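Local coordinates for protein glycoside Hydrolase (Bacteroides uniformis, PDB 5T99) that probably hydrolyses beta-galactosidic linkages in agarose-derived oligosaccharides as a family 2 glycoside hydrolase of a human gut symbiont, at residues 306-310 against 545-549; 294-298 against 486-490; 309-313 against 337-342; 258-262 against 301-305. One frame throughout, in Å; residues are numbered along the deposited sequence.

Contact 1. Residues 306-310 against 545-549; sequences KIRFN and PRFMG
R308 and F309 meet the loop ahead of strand 549-552 on two sides of the chain where strand 305-313 is interrupted, one through a charged fork and the other through a ring. The R308 guanidinium lies edge-on to two backbone carbonyls. Its NH2 donates to P545 O at 2.9 Å, on a lone pair of that oxygen and only 9° out of the guanidinium plane. NH1 adds weak bonds to the same P545 O and to F547 O (3.0 Å), also at the guanidinium edge. This reach comes from a chain extended between CG and NE, carried away from the backbone by a CG that stands beside the backbone N (chi1 -53°). F309 points the other way, its CE2 3.6 Å from M548 CB. The two side chains run side by side, and M548 SD makes an oblique Met-aromatic contact 5.4 Å from the ring centroid.

Between these groups the backbones pair. F309 N donates to M548 O at 2.9 Å, and the same oxygen takes a CA-H...O contact from R308 CA. F309 and G549 then form a parallel bridge in which G549 CA lies 3.4 Å from F309 O.

In this way strand 305-313 meets strand 549-552, closing the eight-stranded parallel barrel of the TIM fold. Inside it F309 also meets F551 of the last strand and I410 and M411 of strand 409-416, while M548 leans on F300 of strand 299-302.

Contact 2. Residues 294-298 against 486-490; sequences CFTKD and PDLPL
K297 and P489 bring the two backbones within 4.0 Å, CA to CA, where the chain turns out of strand 293-296 and runs past the loop leading into strand 490-495. P489 presses its ring carbons against this bend: CB lies 3.6 Å from T296 O, and CG approaches K297 CA. The same CG sits at the edge of the F295 ring, near its plane, 4.1 Å from CD1. F295 reaches it because its CG stands between the backbone N and the carbonyl carbon (chi1 71°).

Further along, K297 lies alongside the loop, with CB 3.8 Å from D487 O. Its chain is extended until a bend at chi4 brings NZ round toward D298, whose OD1 it meets in a weak salt bridge. The turn itself is an ST turn: T296 OG1 accepts from D298 N.

Polar links between the segments run through two waters. One joins K297 O, at 2.7 Å, to L490 N, at 2.9 Å. The other accepts from K297 NZ at 2.9 Å and donates to P486 O at 2.7 Å. R546 reinforces the corner from the loop that follows helix 534-543, with NE in a salt bridge to D298 OD1 and NH2 donating to K297 O.

Proline, lacking an N-H, gives this seam an apolar filling, and two waters carry its polar links, one from backbone to backbone and one from the K297 amine to a backbone carbonyl. Since D298 OD1 is shared by a lysine and an arginine, its negative charge is probably well compensated, whereas the lysine grip at this surface is likely to be the more yielding of the two.

Contact 3. Residues 309-313 against 337-342; sequences FNGVC and MKEMGV
The beta-alpha-beta unit made by strand 305-313, helix 327-339 and strand 344-346 closes on itself here, with V312 and N310 of its first strand facing V342 and the end of its helix. V312 CG1 comes within 3.5 Å of V342 CG2, the two side chains crossing at about a right angle. M337 hangs its sulfur over the fork of V312, SD being 3.9 Å from CG1 and equally far from CG2. Bends at chi2 and chi3 (-68° and 95°) fold the methionine back so that its sulfur rather than its methyl does the touching. The M340 methyl reaches V312 more loosely, CE to CG1 being 4.2 Å.

The helix ends in a Schellman motif: G341, at positive phi, lets V342 N bond back to M337 O and G341 N to K338 O. This turns the chain off the helix and on toward strand 344-346, in the crossover that a TIM barrel repeats, and G341 O is presented to N310. That oxygen packs 3.3 Å from N310 CB and accepts a weak bond from N310 ND2 at 3.4 Å. In return N310 O takes a CA-H...O contact from V342 CA at 3.2 Å.

V312 lies on the helix-facing side of its strand, its side chain about 13 Å from the bound D-galacto-isofagomine. Helix 598-607 covers the outer flank, where W607 meets both N310 and M340, and F600 and Y603 add to the cover of M340.

Contact 4. Residues 258-262 against 301-305; sequences NIWGQ and FLNGE
N303 gives the one hydrogen bond between these segments, its ND2 donating to W260 O at 2.9 Å. The acceptor lies almost exactly in the N303 amide plane, whereas the donor is tilted 27° from the plane of the W260 carbonyl. At its other end the amide is held by K292, whose backbone N donates to OD1, so both polar atoms of the N303 side chain are engaged. N303 occupies the first of the two central positions of a type I' turn from L302 to E305, which closes the hairpin of strands 299-302 and 305-313.

Carbon packing flanks this bond: a methyl of I259 against the amide, and L302 against W260 and Q262. I259 and N303 run antiparallel alongside each other, with I259 CG2 3.5 Å from N303 CG. L302, its CG anti to the backbone N (chi1 176°), spreads its two methyls: CD2 meets Q262 CG at 3.9 Å, and CD1 stands at the edge of the W260 indole, 4.4 Å from CZ3.

Polar ends of the loop side chains bind elsewhere, W260 NE1 to D361 O and Q262 NE2 to N343 O and G364 O. The chemistry therefore implies a directional join: a single amide, held through both its N and its O, sets the hairpin tip against the loop, and methyl and methylene groups fill in around it.

Overall arrangement
From the N terminus, contact 4 closes first, returning the chain from a loop after strand 245-255 to the hairpin leading into the first barrel strand. Contact 2 opens inside that loop at 294-298 and closes at 486-490, so the two cross. Contacts 1 and 3 then start from the same strand, sharing F309 and N310. Contact 3 closes soonest, at 337-342, and is nested within contact 2; contact 1 runs on to 545-549, crossing contact 2. Together they tie the loop between strands 245-255 and 268-276 to the hairpins before that strand, those hairpins to the later barrel loops, the first barrel strand to the last, and the first barrel strand to the helix that follows it.

Contact 1. Residues 306-310 against 545-549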
loop_
_atom_site.group_PDB
_atom_site.type_symbol
_atom_site.label_atom_id
_atom_site.label_comp_id
_atom_site.label_asym_id
_atom_site.label_seq_id
_atom_site.Cartn_x
_atom_site.Cartn_y
_atom_site.Cartn_z
ATOM N N LYS A 306 24.122 5.168 5.627
ATOM C CA LYS A 306 23.354 4.119 6.298
ATOM C C LYS A 306 21.899 4.530 6.370
ATOM O O LYS A 306 21.600 5.631 6.803
ATOM C CB LYS A 306 23.847 3.890 7.730
ATOM C CG LYS A 306 24.755 2.683 7.918
ATOM C CD LYS A 306 23.962 1.393 8.197
ATOM C CE LYS A 306 24.883 0.254 8.626
ATOM N NZ LYS A 306 25.533 0.476 9.951
ATOM N N ILE A 307 21.017 3.644 5.926
ATOM C CA ILE A 307 19.577 3.786 6.093
ATOM C C ILE A 307 19.129 2.646 7.012
ATOM O O ILE A 307 19.707 1.562 6.978
ATOM C CB ILE A 307 18.834 3.766 4.723
ATOM C CG1 ILE A 307 17.350 4.090 4.889
ATOM C CG2 ILE A 307 18.967 2.427 3.995
ATOM C CD1 ILE A 307 16.606 4.201 3.569
ATOM N N ARG A 308 18.128 2.909 7.848
ATOM C CA ARG A 308 17.485 1.872 8.654
ATOM C C ARG A 308 16.002 1.832 8.342
ATOM O O ARG A 308 15.380 2.872 8.157
ATOM C CB ARG A 308 17.703 2.120 10.145
ATOM C CG ARG A 308 19.173 2.290 10.489
ATOM C CD ARG A 308 19.474 2.187 11.975
ATOM N NE ARG A 308 20.854 1.731 12.203
ATOM C CZ ARG A 308 21.288 0.463 12.098
ATOM N NH1 ARG A 308 20.461 -0.532 11.749
ATOM N NH2 ARG A 308 22.575 0.188 12.343
ATOM N N PHE A 309 15.435 0.632 8.305
ATOM C CA PHE A 309 14.027 0.459 7.984
ATOM C C PHE A 309 13.149 0.520 9.235
ATOM O O PHE A 309 13.089 -0.421 10.027
ATOM C CB PHE A 309 13.788 -0.858 7.229
ATOM C CG PHE A 309 14.707 -1.070 6.060
ATOM C CD1 PHE A 309 14.909 -0.067 5.121
ATOM C CD2 PHE A 309 15.350 -2.283 5.885
ATOM C CE1 PHE A 309 15.760 -0.267 4.038
ATOM C CE2 PHE A 309 16.192 -2.496 4.807
ATOM C CZ PHE A 309 16.402 -1.487 3.879
ATOM N N ASN A 310 12.494 1.662 9.408
ATOM C CA ASN A 310 11.301 1.792 10.240
ATOM C C ASN A 310 10.127 1.456 9.346
ATOM O O ASN A 310 9.461 2.350 8.820
ATOM C CB ASN A 310 11.144 3.223 10.741
ATOM C CG ASN A 310 12.267 3.649 11.640
ATOM O OD1 ASN A 310 12.953 2.822 12.233
ATOM N ND2 ASN A 310 12.470 4.951 11.742
ATOM N N PRO A 545 22.940 -4.239 15.709
ATOM C CA PRO A 545 23.041 -3.120 14.746
ATOM C C PRO A 545 23.206 -3.496 13.261
ATOM O O PRO A 545 22.900 -2.678 12.398
ATOM C CB PRO A 545 24.280 -2.339 15.222
ATOM C CG PRO A 545 25.039 -3.268 16.098
ATOM C CD PRO A 545 24.041 -4.212 16.697
ATOM N N ARG A 546 23.692 -4.704 12.973
ATOM C CA ARG A 546 23.801 -5.186 11.593
ATOM C C ARG A 546 22.439 -5.370 10.932
ATOM O O ARG A 546 22.332 -5.240 9.715
ATOM C CB ARG A 546 24.619 -6.492 11.516
ATOM C CG ARG A 546 26.108 -6.330 11.872
ATOM C CD ARG A 546 26.932 -7.604 11.668
ATOM N NE ARG A 546 26.691 -8.189 10.341
ATOM C CZ ARG A 546 26.545 -9.490 10.049
ATOM N NH1 ARG A 546 26.638 -10.450 10.968
ATOM N NH2 ARG A 546 26.311 -9.842 8.788
ATOM N N PHE A 547 21.414 -5.694 11.720
ATOM C CA PHE A 547 20.061 -5.815 11.182
ATOM C C PHE A 547 19.616 -4.456 10.631
ATOM O O PHE A 547 19.729 -3.436 11.304
ATOM C CB PHE A 547 19.065 -6.383 12.214
ATOM C CG PHE A 547 18.983 -7.888 12.202
ATOM C CD1 PHE A 547 17.815 -8.535 11.835
ATOM C CD2 PHE A 547 20.104 -8.665 12.529
ATOM C CE1 PHE A 547 17.756 -9.915 11.792
ATOM C CE2 PHE A 547 20.047 -10.058 12.488
ATOM C CZ PHE A 547 18.869 -10.678 12.120
ATOM N N MET A 548 19.135 -4.467 9.386
ATOM C CA MET A 548 18.873 -3.242 8.632
ATOM C C MET A 548 17.618 -2.538 9.105
ATOM O O MET A 548 17.439 -1.341 8.820
ATOM C CB MET A 548 18.729 -3.547 7.142
ATOM C CG MET A 548 19.976 -4.149 6.508
ATOM S SD MET A 548 19.655 -4.726 4.840
ATOM C CE MET A 548 21.199 -5.555 4.482
ATOM N N GLY A 549 16.746 -3.284 9.789
ATOM C CA GLY A 549 15.517 -2.743 10.373
ATOM C C GLY A 549 14.417 -3.788 10.479
ATOM O O GLY A 549 14.682 -4.993 10.445
#

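Contact 2. Residues 294-298 against 486-490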
loop_
_atom_site.group_PDB
_atom_site.type_symbol
_atom_site.label_atom_id
_atom_site.label_comp_id
_atom_site.label_asym_id
_atom_site.label_seq_id
_atom_site.Cartn_x
_atom_site.Cartn_y
_atom_site.Cartn_z
ATOM N N CYS A 294 23.008 0.557 -2.134
ATOM C CA CYS A 294 24.159 -0.293 -1.909
ATOM C C CYS A 294 23.894 -1.069 -0.623
ATOM O O CYS A 294 23.227 -0.566 0.272
ATOM C CB CYS A 294 25.411 0.586 -1.776
ATOM S SG CYS A 294 26.950 -0.306 -1.995
ATOM N N PHE A 295 24.391 -2.296 -0.536
ATOM C CA PHE A 295 24.275 -3.064 0.694
ATOM C C PHE A 295 25.546 -3.884 0.908
ATOM O O PHE A 295 26.217 -4.290 -0.048
ATOM C CB PHE A 295 23.028 -3.966 0.654
ATOM C CG PHE A 295 23.156 -5.109 -0.303
ATOM C CD1 PHE A 295 23.661 -6.332 0.120
ATOM C CD2 PHE A 295 22.839 -4.942 -1.645
ATOM C CE1 PHE A 295 23.827 -7.379 -0.783
ATOM C CE2 PHE A 295 22.995 -5.989 -2.548
ATOM C CZ PHE A 295 23.487 -7.207 -2.114
ATOM N N THR A 296 25.871 -4.096 2.175
ATOM C CA THR A 296 26.888 -5.057 2.588
ATOM C C THR A 296 26.254 -5.981 3.616
ATOM O O THR A 296 25.078 -5.822 3.979
ATOM C CB THR A 296 28.090 -4.351 3.219
ATOM O OG1 THR A 296 27.731 -3.830 4.511
ATOM C CG2 THR A 296 28.569 -3.206 2.306
ATOM N N LYS A 297 27.036 -6.930 4.110
ATOM C CA LYS A 297 26.593 -7.760 5.239
ATOM C C LYS A 297 26.236 -6.926 6.502
ATOM O O LYS A 297 25.495 -7.402 7.364
ATOM C CB LYS A 297 27.661 -8.820 5.559
ATOM C CG LYS A 297 28.944 -8.258 6.150
ATOM C CD LYS A 297 30.060 -9.286 6.193
ATOM C CE LYS A 297 31.235 -8.782 7.040
ATOM N NZ LYS A 297 30.859 -8.516 8.471
ATOM N N ASP A 298 26.764 -5.697 6.601
ATOM C CA ASP A 298 26.594 -4.832 7.784
ATOM C C ASP A 298 25.513 -3.774 7.695
ATOM O O ASP A 298 25.265 -3.080 8.678
ATOM C CB ASP A 298 27.924 -4.174 8.140
ATOM C CG ASP A 298 28.959 -5.185 8.615
ATOM O OD1 ASP A 298 28.584 -6.246 9.183
ATOM O OD2 ASP A 298 30.159 -4.913 8.413
ATOM N N PRO A 486 27.672 -15.587 9.360
ATOM C CA PRO A 486 28.112 -14.202 9.549
ATOM C C PRO A 486 28.150 -13.356 8.297
ATOM O O PRO A 486 28.196 -12.133 8.411
ATOM C CB PRO A 486 29.525 -14.359 10.135
ATOM C CG PRO A 486 29.997 -15.665 9.626
ATOM C CD PRO A 486 28.776 -16.539 9.604
ATOM N N ASP A 487 28.118 -13.989 7.125
ATOM C CA ASP A 487 28.171 -13.281 5.834
ATOM C C ASP A 487 26.811 -12.922 5.207
ATOM O O ASP A 487 26.772 -12.284 4.148
ATOM C CB ASP A 487 28.995 -14.112 4.856
ATOM C CG ASP A 487 30.362 -14.423 5.411
ATOM O OD1 ASP A 487 31.159 -13.476 5.567
ATOM O OD2 ASP A 487 30.622 -15.598 5.737
ATOM N N LEU A 488 25.706 -13.312 5.841
ATOM C CA LEU A 488 24.382 -12.945 5.328
ATOM C C LEU A 488 23.993 -11.515 5.754
ATOM O O LEU A 488 24.055 -11.195 6.937
ATOM C CB LEU A 488 23.316 -13.907 5.838
ATOM C CG LEU A 488 23.461 -15.360 5.425
ATOM C CD1 LEU A 488 22.387 -16.168 6.133
ATOM C CD2 LEU A 488 23.368 -15.500 3.911
ATOM N N PRO A 489 23.587 -10.661 4.790
ATOM C CA PRO A 489 22.913 -9.417 5.173
ATOM C C PRO A 489 21.500 -9.741 5.659
ATOM O O PRO A 489 20.840 -10.617 5.066
ATOM C CB PRO A 489 22.877 -8.606 3.870
ATOM C CG PRO A 489 23.801 -9.301 2.921
ATOM C CD PRO A 489 23.792 -10.741 3.329
ATOM N N LEU A 490 21.049 -9.047 6.714
ATOM C CA LEU A 490 19.839 -9.416 7.454
ATOM C C LEU A 490 18.953 -8.227 7.803
ATOM O O LEU A 490 19.432 -7.104 7.992
ATOM C CB LEU A 490 20.210 -10.161 8.750
ATOM C CG LEU A 490 20.816 -11.553 8.567
ATOM C CD1 LEU A 490 21.679 -11.938 9.755
ATOM C CD2 LEU A 490 19.743 -12.599 8.344
HETATM O O HOH W 1 22.860 -6.962 7.675
HETATM O O HOH W 2 29.770 -10.717 10.015
#

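Contact 3. Residues 309-313 against 337-342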
loop_
_atom_site.group_PDB
_atom_site.type_symbol
_atom_site.label_atom_id
_atom_site.label_comp_id
_atom_site.label_asym_id
_atom_site.label_seq_id
_atom_site.Cartn_x
_atom_site.Cartn_y
_atom_site.Cartn_z
ATOM N N PHE A 309 15.435 0.632 8.305
ATOM C CA PHE A 309 14.027 0.459 7.984
ATOM C C PHE A 309 13.149 0.520 9.235
ATOM O O PHE A 309 13.089 -0.421 10.027
ATOM C CB PHE A 309 13.788 -0.858 7.229
ATOM C CG PHE A 309 14.707 -1.070 6.060
ATOM C CD1 PHE A 309 14.909 -0.067 5.121
ATOM C CD2 PHE A 309 15.350 -2.283 5.885
ATOM C CE1 PHE A 309 15.760 -0.267 4.038
ATOM C CE2 PHE A 309 16.192 -2.496 4.807
ATOM C CZ PHE A 309 16.402 -1.487 3.879
ATOM N N ASN A 310 12.494 1.662 9.408
ATOM C CA ASN A 310 11.301 1.792 10.240
ATOM C C ASN A 310 10.127 1.456 9.346
ATOM O O ASN A 310 9.461 2.350 8.820
ATOM C CB ASN A 310 11.144 3.223 10.741
ATOM C CG ASN A 310 12.267 3.649 11.640
ATOM O OD1 ASN A 310 12.953 2.822 12.233
ATOM N ND2 ASN A 310 12.470 4.951 11.742
ATOM N N GLY A 311 9.870 0.158 9.184
ATOM C CA GLY A 311 9.007 -0.338 8.113
ATOM C C GLY A 311 7.674 -0.876 8.562
ATOM O O GLY A 311 7.488 -1.205 9.726
ATOM N N VAL A 312 6.755 -0.984 7.609
ATOM C CA VAL A 312 5.461 -1.605 7.835
ATOM C C VAL A 312 5.093 -2.488 6.645
ATOM O O VAL A 312 5.453 -2.189 5.494
ATOM C CB VAL A 312 4.339 -0.570 8.103
ATOM C CG1 VAL A 312 4.734 0.353 9.241
ATOM C CG2 VAL A 312 4.014 0.244 6.866
ATOM N N CYS A 313 4.406 -3.590 6.943
ATOM C CA CYS A 313 3.732 -4.368 5.928
ATOM C C CYS A 313 2.359 -3.776 5.782
ATOM O O CYS A 313 1.761 -3.353 6.778
ATOM C CB CYS A 313 3.615 -5.835 6.341
ATOM S SG CYS A 313 5.210 -6.625 6.570
ATOM N N MET A 337 1.142 6.714 7.924
ATOM C CA MET A 337 2.370 5.960 8.209
ATOM C C MET A 337 3.607 6.878 8.363
ATOM O O MET A 337 4.383 6.701 9.312
ATOM C CB MET A 337 2.587 4.853 7.171
ATOM C CG MET A 337 1.545 3.743 7.225
ATOM S SD MET A 337 1.641 2.729 8.723
ATOM C CE MET A 337 0.433 3.529 9.780
ATOM N N LYS A 338 3.767 7.883 7.502
ATOM C CA LYS A 338 4.902 8.827 7.659
ATOM C C LYS A 338 4.851 9.623 8.982
ATOM O O LYS A 338 5.902 9.932 9.550
ATOM C CB LYS A 338 5.055 9.763 6.452
ATOM C CG LYS A 338 5.774 9.102 5.285
ATOM C CD LYS A 338 5.577 9.824 3.955
ATOM C CE LYS A 338 6.266 11.190 3.888
ATOM N NZ LYS A 338 7.720 11.104 4.133
ATOM N N GLU A 339 3.645 9.908 9.480
ATOM C CA GLU A 339 3.472 10.550 10.794
ATOM C C GLU A 339 3.930 9.661 11.950
ATOM O O GLU A 339 4.421 10.159 12.965
ATOM C CB GLU A 339 2.018 11.014 10.998
ATOM C CG GLU A 339 1.700 12.301 10.240
ATOM C CD GLU A 339 0.214 12.607 10.142
ATOM O OE1 GLU A 339 -0.584 12.157 11.006
ATOM O OE2 GLU A 339 -0.158 13.316 9.176
ATOM N N MET A 340 3.785 8.350 11.780
ATOM C CA MET A 340 4.311 7.362 12.741
ATOM C C MET A 340 5.849 7.221 12.725
ATOM O O MET A 340 6.402 6.599 13.622
ATOM C CB MET A 340 3.668 5.982 12.482
ATOM C CG MET A 340 3.614 5.069 13.696
ATOM S SD MET A 340 2.529 3.645 13.481
ATOM C CE MET A 340 3.667 2.558 12.620
ATOM N N GLY A 341 6.532 7.771 11.711
ATOM C CA GLY A 341 7.986 7.613 11.552
ATOM C C GLY A 341 8.372 6.522 10.559
ATOM O O GLY A 341 9.543 6.120 10.492
ATOM N N VAL A 342 7.398 6.056 9.770
ATOM C CA VAL A 342 7.630 5.018 8.768
ATOM C C VAL A 342 8.400 5.605 7.587
ATOM O O VAL A 342 7.985 6.626 7.014
ATOM C CB VAL A 342 6.304 4.418 8.261
ATOM C CG1 VAL A 342 6.523 3.429 7.118
ATOM C CG2 VAL A 342 5.566 3.731 9.405
#

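Contact 4. Residues 258-262 against 301-305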
loop_
_atom_site.group_PDB
_atom_site.type_symbol
_atom_site.label_atom_id
_atom_site.label_comp_id
_atom_site.label_asym_id
_atom_site.label_seq_id
_atom_site.Cartn_x
_atom_site.Cartn_y
_atom_site.Cartn_z
ATOM N N ASN A 258 19.150 16.836 -8.862
ATOM C CA ASN A 258 18.257 16.800 -7.711
ATOM C C ASN A 258 18.152 15.335 -7.292
ATOM O O ASN A 258 17.564 14.515 -8.002
ATOM C CB ASN A 258 16.881 17.356 -8.061
ATOM C CG ASN A 258 16.923 18.807 -8.515
ATOM O OD1 ASN A 258 16.421 19.150 -9.589
ATOM N ND2 ASN A 258 17.509 19.661 -7.706
ATOM N N ILE A 259 18.766 15.017 -6.154
ATOM C CA ILE A 259 18.883 13.638 -5.677
ATOM C C ILE A 259 17.559 13.235 -5.037
ATOM O O ILE A 259 17.047 13.960 -4.180
ATOM C CB ILE A 259 20.008 13.499 -4.618
ATOM C CG1 ILE A 259 21.377 13.930 -5.176
ATOM C CG2 ILE A 259 20.076 12.084 -4.058
ATOM C CD1 ILE A 259 21.938 13.048 -6.259
ATOM N N TRP A 260 17.008 12.097 -5.460
ATOM C CA TRP A 260 15.837 11.506 -4.797
ATOM C C TRP A 260 16.309 10.968 -3.456
ATOM O O TRP A 260 17.266 10.172 -3.392
ATOM C CB TRP A 260 15.207 10.388 -5.636
ATOM C CG TRP A 260 13.945 9.753 -5.051
ATOM C CD1 TRP A 260 12.647 10.055 -5.378
ATOM C CD2 TRP A 260 13.872 8.690 -4.084
ATOM N NE1 TRP A 260 11.782 9.261 -4.669
ATOM C CE2 TRP A 260 12.500 8.424 -3.861
ATOM C CE3 TRP A 260 14.830 7.950 -3.378
ATOM C CZ2 TRP A 260 12.055 7.446 -2.959
ATOM C CZ3 TRP A 260 14.395 6.976 -2.477
ATOM C CH2 TRP A 260 13.010 6.733 -2.278
ATOM N N GLY A 261 15.666 11.442 -2.392
ATOM C CA GLY A 261 15.946 10.999 -1.023
ATOM C C GLY A 261 14.679 11.058 -0.189
ATOM O O GLY A 261 13.661 11.547 -0.654
ATOM N N GLN A 262 14.755 10.569 1.047
ATOM C CA GLN A 262 13.560 10.421 1.902
ATOM C C GLN A 262 12.978 11.761 2.337
ATOM O O GLN A 262 11.764 11.908 2.367
ATOM C CB GLN A 262 13.836 9.508 3.112
ATOM C CG GLN A 262 14.366 8.149 2.681
ATOM C CD GLN A 262 13.923 6.996 3.571
ATOM O OE1 GLN A 262 14.469 6.787 4.653
ATOM N NE2 GLN A 262 12.955 6.222 3.097
ATOM N N PHE A 301 22.449 1.016 2.342
ATOM C CA PHE A 301 22.911 2.374 2.116
ATOM C C PHE A 301 22.097 3.056 1.022
ATOM O O PHE A 301 21.876 2.480 -0.038
ATOM C CB PHE A 301 24.403 2.378 1.759
ATOM C CG PHE A 301 25.284 1.874 2.863
ATOM C CD1 PHE A 301 25.907 2.760 3.736
ATOM C CD2 PHE A 301 25.483 0.502 3.041
ATOM C CE1 PHE A 301 26.717 2.291 4.776
ATOM C CE2 PHE A 301 26.274 0.021 4.083
ATOM C CZ PHE A 301 26.897 0.921 4.953
ATOM N N LEU A 302 21.667 4.288 1.308
ATOM C CA LEU A 302 20.961 5.147 0.364
ATOM C C LEU A 302 21.772 6.430 0.177
ATOM O O LEU A 302 22.036 7.152 1.147
ATOM C CB LEU A 302 19.554 5.476 0.893
ATOM C CG LEU A 302 18.716 6.445 0.055
ATOM C CD1 LEU A 302 18.455 5.874 -1.329
ATOM C CD2 LEU A 302 17.407 6.778 0.749
ATOM N N ASN A 303 22.171 6.712 -1.061
ATOM C CA ASN A 303 22.954 7.920 -1.377
ATOM C C ASN A 303 24.220 8.059 -0.493
ATOM O O ASN A 303 24.570 9.144 -0.015
ATOM C CB ASN A 303 22.036 9.161 -1.323
ATOM C CG ASN A 303 20.969 9.137 -2.404
ATOM O OD1 ASN A 303 21.220 8.650 -3.512
ATOM N ND2 ASN A 303 19.772 9.656 -2.098
ATOM N N GLY A 304 24.882 6.927 -0.281
ATOM C CA GLY A 304 26.100 6.853 0.502
ATOM C C GLY A 304 25.970 6.859 2.014
ATOM O O GLY A 304 26.987 6.848 2.685
ATOM N N GLU A 305 24.749 6.880 2.557
ATOM C CA GLU A 305 24.523 6.935 4.011
ATOM C C GLU A 305 23.771 5.680 4.447
ATOM O O GLU A 305 22.913 5.177 3.711
ATOM C CB GLU A 305 23.706 8.173 4.400
ATOM C CG GLU A 305 24.300 9.524 3.971
ATOM C CD GLU A 305 25.519 9.948 4.790
ATOM O OE1 GLU A 305 26.511 10.418 4.183
ATOM O OE2 GLU A 305 25.491 9.818 6.042
#